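PDB 3I09: periplasmic branched-chain amino acid-binding protein from Burkholderia mallei, which probably binds branched-chain amino acids or related small carboxylates in the periplasm and delivers them to an ABC transporter for uptake. Local coordinates for residues S252-R257 and D316-K320. Numbering follows the deposited sequence. Where two conformers were deposited one is given.
Sequences SWYWNR and DFYAK. With EDO (1,2-ethanediol), chain M.
An aromatic cluster of Trp253, Phe317 and Tyr318 joins the loop after strand 248-251 to the turn between strands 314-315 and 320-323, and polar contacts surround it. Trp253 NE1 donates to Phe317 O at 3.1 Å; the acceptor lies in the indole plane, whereas the donor sits above the carbonyl plane, 36° out of it. CG anti to the backbone N (chi1 -173°) directs the indole toward the 316-320 turn, where it touches both rings: Trp253 CD1 lies 3.6 Å from Tyr318 CD1, and Trp253 CZ2 lies near the plane of the Phe317 ring, 3.9 Å from Phe317 CE2. The Trp253 five-membered ring and the Phe317 ring meet obliquely, with planes at 88°. At the far end of the phenol, Tyr318 OH and Ser252 OG share a 2.8 Å hydrogen bond. Tyr318 O takes weak, long bonds from Arg257 NH1 (3.5 Å) and Arg257 NH2 (3.4 Å), and a water donates to both Tyr318 O and Ser252 O, bridging the two carbonyls. Within the tight hairpin connection, Asp316 OD1 accepts from Tyr318 N, an Asx turn, and from Ala319 N at 3.1 Å, an Asx motif. Trp264 stacks on Phe317, extending the cluster to helix 259-272. An Asx-turn β-hairpin of strands 314-315 and 320-323 is thereby packed against the loop between strand 248-251 and helix 259-272 in the type I periplasmic binding protein fold.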
loop_
_atom_site.group_PDB
_atom_site.type_symbol
_atom_site.label_atom_id
_atom_site.label_comp_id
_atom_site.label_asym_id
_atom_site.label_seq_id
_atom_site.Cartn_x
_atom_site.Cartn_y
_atom_site.Cartn_z
ATOM N N SER A 252 -3.768 -4.276 5.614
ATOM C CA SER A 252 -3.722 -5.641 5.116
ATOM C C SER A 252 -3.046 -6.628 6.036
ATOM O O SER A 252 -3.116 -7.827 5.788
ATOM C CB SER A 252 -3.014 -5.685 3.745
ATOM O OG SER A 252 -1.633 -5.400 3.874
ATOM N N TRP A 253 -2.318 -6.140 7.041
ATOM C CA TRP A 253 -1.478 -7.016 7.889
ATOM C C TRP A 253 -1.045 -6.240 9.103
ATOM O O TRP A 253 -0.881 -5.015 9.039
ATOM C CB TRP A 253 -0.255 -7.450 7.103
ATOM C CG TRP A 253 0.620 -8.459 7.748
ATOM C CD1 TRP A 253 0.510 -9.812 7.638
ATOM C CD2 TRP A 253 1.773 -8.212 8.557
ATOM N NE1 TRP A 253 1.520 -10.435 8.342
ATOM C CE2 TRP A 253 2.320 -9.465 8.902
ATOM C CE3 TRP A 253 2.399 -7.052 9.026
ATOM C CZ2 TRP A 253 3.453 -9.589 9.725
ATOM C CZ3 TRP A 253 3.568 -7.179 9.786
ATOM C CH2 TRP A 253 4.059 -8.426 10.150
ATOM N N TYR A 254 -0.913 -6.949 10.229
ATOM C CA TYR A 254 -0.400 -6.333 11.442
ATOM C C TYR A 254 0.381 -7.387 12.206
ATOM O O TYR A 254 0.009 -8.605 12.237
ATOM C CB TYR A 254 -1.497 -5.654 12.311
ATOM C CG TYR A 254 -2.606 -6.564 12.795
ATOM C CD1 TYR A 254 -3.555 -7.078 11.915
ATOM C CD2 TYR A 254 -2.709 -6.910 14.141
ATOM C CE1 TYR A 254 -4.584 -7.904 12.369
ATOM C CE2 TYR A 254 -3.722 -7.732 14.592
ATOM C CZ TYR A 254 -4.651 -8.227 13.705
ATOM O OH TYR A 254 -5.641 -9.064 14.155
ATOM N N TRP A 255 1.490 -6.924 12.775
ATOM C CA TRP A 255 2.493 -7.826 13.352
ATOM C C TRP A 255 1.915 -8.727 14.437
ATOM O O TRP A 255 2.354 -9.864 14.588
ATOM C CB TRP A 255 3.689 -7.006 13.872
ATOM C CG TRP A 255 3.380 -6.182 15.077
ATOM C CD1 TRP A 255 2.922 -4.882 15.133
ATOM C CD2 TRP A 255 3.511 -6.623 16.409
ATOM N NE1 TRP A 255 2.769 -4.498 16.443
ATOM C CE2 TRP A 255 3.102 -5.559 17.251
ATOM C CE3 TRP A 255 3.916 -7.837 16.987
ATOM C CZ2 TRP A 255 3.103 -5.669 18.649
ATOM C CZ3 TRP A 255 3.877 -7.953 18.384
ATOM C CH2 TRP A 255 3.499 -6.869 19.192
ATOM N N ASN A 256 0.946 -8.220 15.186
ATOM C CA ASN A 256 0.428 -8.954 16.343
ATOM C C ASN A 256 -0.855 -9.737 16.045
ATOM O O ASN A 256 -1.531 -10.171 16.958
ATOM C CB ASN A 256 0.159 -8.000 17.511
ATOM C CG ASN A 256 0.165 -8.716 18.868
ATOM O OD1 ASN A 256 0.791 -9.771 19.017
ATOM N ND2 ASN A 256 -0.526 -8.132 19.881
ATOM N N ARG A 257 -1.187 -9.913 14.769
ATOM C CA ARG A 257 -2.416 -10.633 14.375
ATOM C C ARG A 257 -2.450 -12.049 14.879
ATOM O O ARG A 257 -3.472 -12.467 15.447
ATOM C CB ARG A 257 -2.579 -10.669 12.839
ATOM C CG ARG A 257 -3.853 -11.383 12.343
ATOM C CD ARG A 257 -4.003 -11.383 10.787
ATOM N NE ARG A 257 -2.915 -12.162 10.185
ATOM C CZ ARG A 257 -2.472 -12.056 8.920
ATOM N NH1 ARG A 257 -3.028 -11.217 8.042
ATOM N NH2 ARG A 257 -1.466 -12.815 8.523
ATOM N N ASP A 316 0.944 -17.750 3.120
ATOM C CA ASP A 316 2.110 -17.552 3.953
ATOM C C ASP A 316 1.735 -16.682 5.171
ATOM O O ASP A 316 0.548 -16.432 5.423
ATOM C CB ASP A 316 3.273 -17.029 3.105
ATOM C CG ASP A 316 3.017 -15.640 2.502
ATOM O OD1 ASP A 316 2.122 -14.917 2.977
ATOM O OD2 ASP A 316 3.768 -15.245 1.580
ATOM N N PHE A 317 2.753 -16.260 5.943
ATOM C CA PHE A 317 2.537 -15.464 7.140
ATOM C C PHE A 317 1.844 -14.108 6.836
ATOM O O PHE A 317 1.268 -13.492 7.742
ATOM C CB PHE A 317 3.886 -15.174 7.828
ATOM C CG PHE A 317 4.638 -14.086 7.156
ATOM C CD1 PHE A 317 5.417 -14.338 6.045
ATOM C CD2 PHE A 317 4.489 -12.784 7.575
ATOM C CE1 PHE A 317 6.031 -13.301 5.372
ATOM C CE2 PHE A 317 5.139 -11.749 6.904
ATOM C CZ PHE A 317 5.905 -12.030 5.805
ATOM N N TYR A 318 1.950 -13.654 5.588
ATOM C CA TYR A 318 1.366 -12.380 5.147
ATOM C C TYR A 318 -0.124 -12.529 4.792
ATOM O O TYR A 318 -0.950 -11.790 5.305
ATOM C CB TYR A 318 2.174 -11.779 3.976
ATOM C CG TYR A 318 1.494 -10.552 3.429
ATOM C CD1 TYR A 318 1.464 -9.359 4.183
ATOM C CD2 TYR A 318 0.851 -10.575 2.197
ATOM C CE1 TYR A 318 0.778 -8.227 3.718
ATOM C CE2 TYR A 318 0.130 -9.434 1.719
ATOM C CZ TYR A 318 0.095 -8.276 2.505
ATOM O OH TYR A 318 -0.621 -7.188 2.017
ATOM N N ALA A 319 -0.463 -13.511 3.958
ATOM C CA ALA A 319 -1.810 -13.637 3.439
ATOM C C ALA A 319 -2.094 -15.005 2.900
ATOM O O ALA A 319 -1.189 -15.738 2.514
ATOM C CB ALA A 319 -2.083 -12.589 2.322
ATOM N N LYS A 320 -3.382 -15.319 2.865
ATOM C CA LYS A 320 -3.904 -16.377 2.014
ATOM C C LYS A 320 -4.637 -15.685 0.877
ATOM O O LYS A 320 -5.452 -14.801 1.114
ATOM C CB LYS A 320 -4.853 -17.292 2.754
ATOM C CG LYS A 320 -4.234 -17.953 3.985
HETATM C C1 EDO M . 0.147 -18.638 7.986
HETATM O O1 EDO M . -0.086 -17.377 8.611
HETATM C C2 EDO M . 1.632 -18.900 7.779
HETATM O O2 EDO M . 2.029 -20.037 8.544
HETATM O O HOH W 1 -2.768 -10.036 4.492
#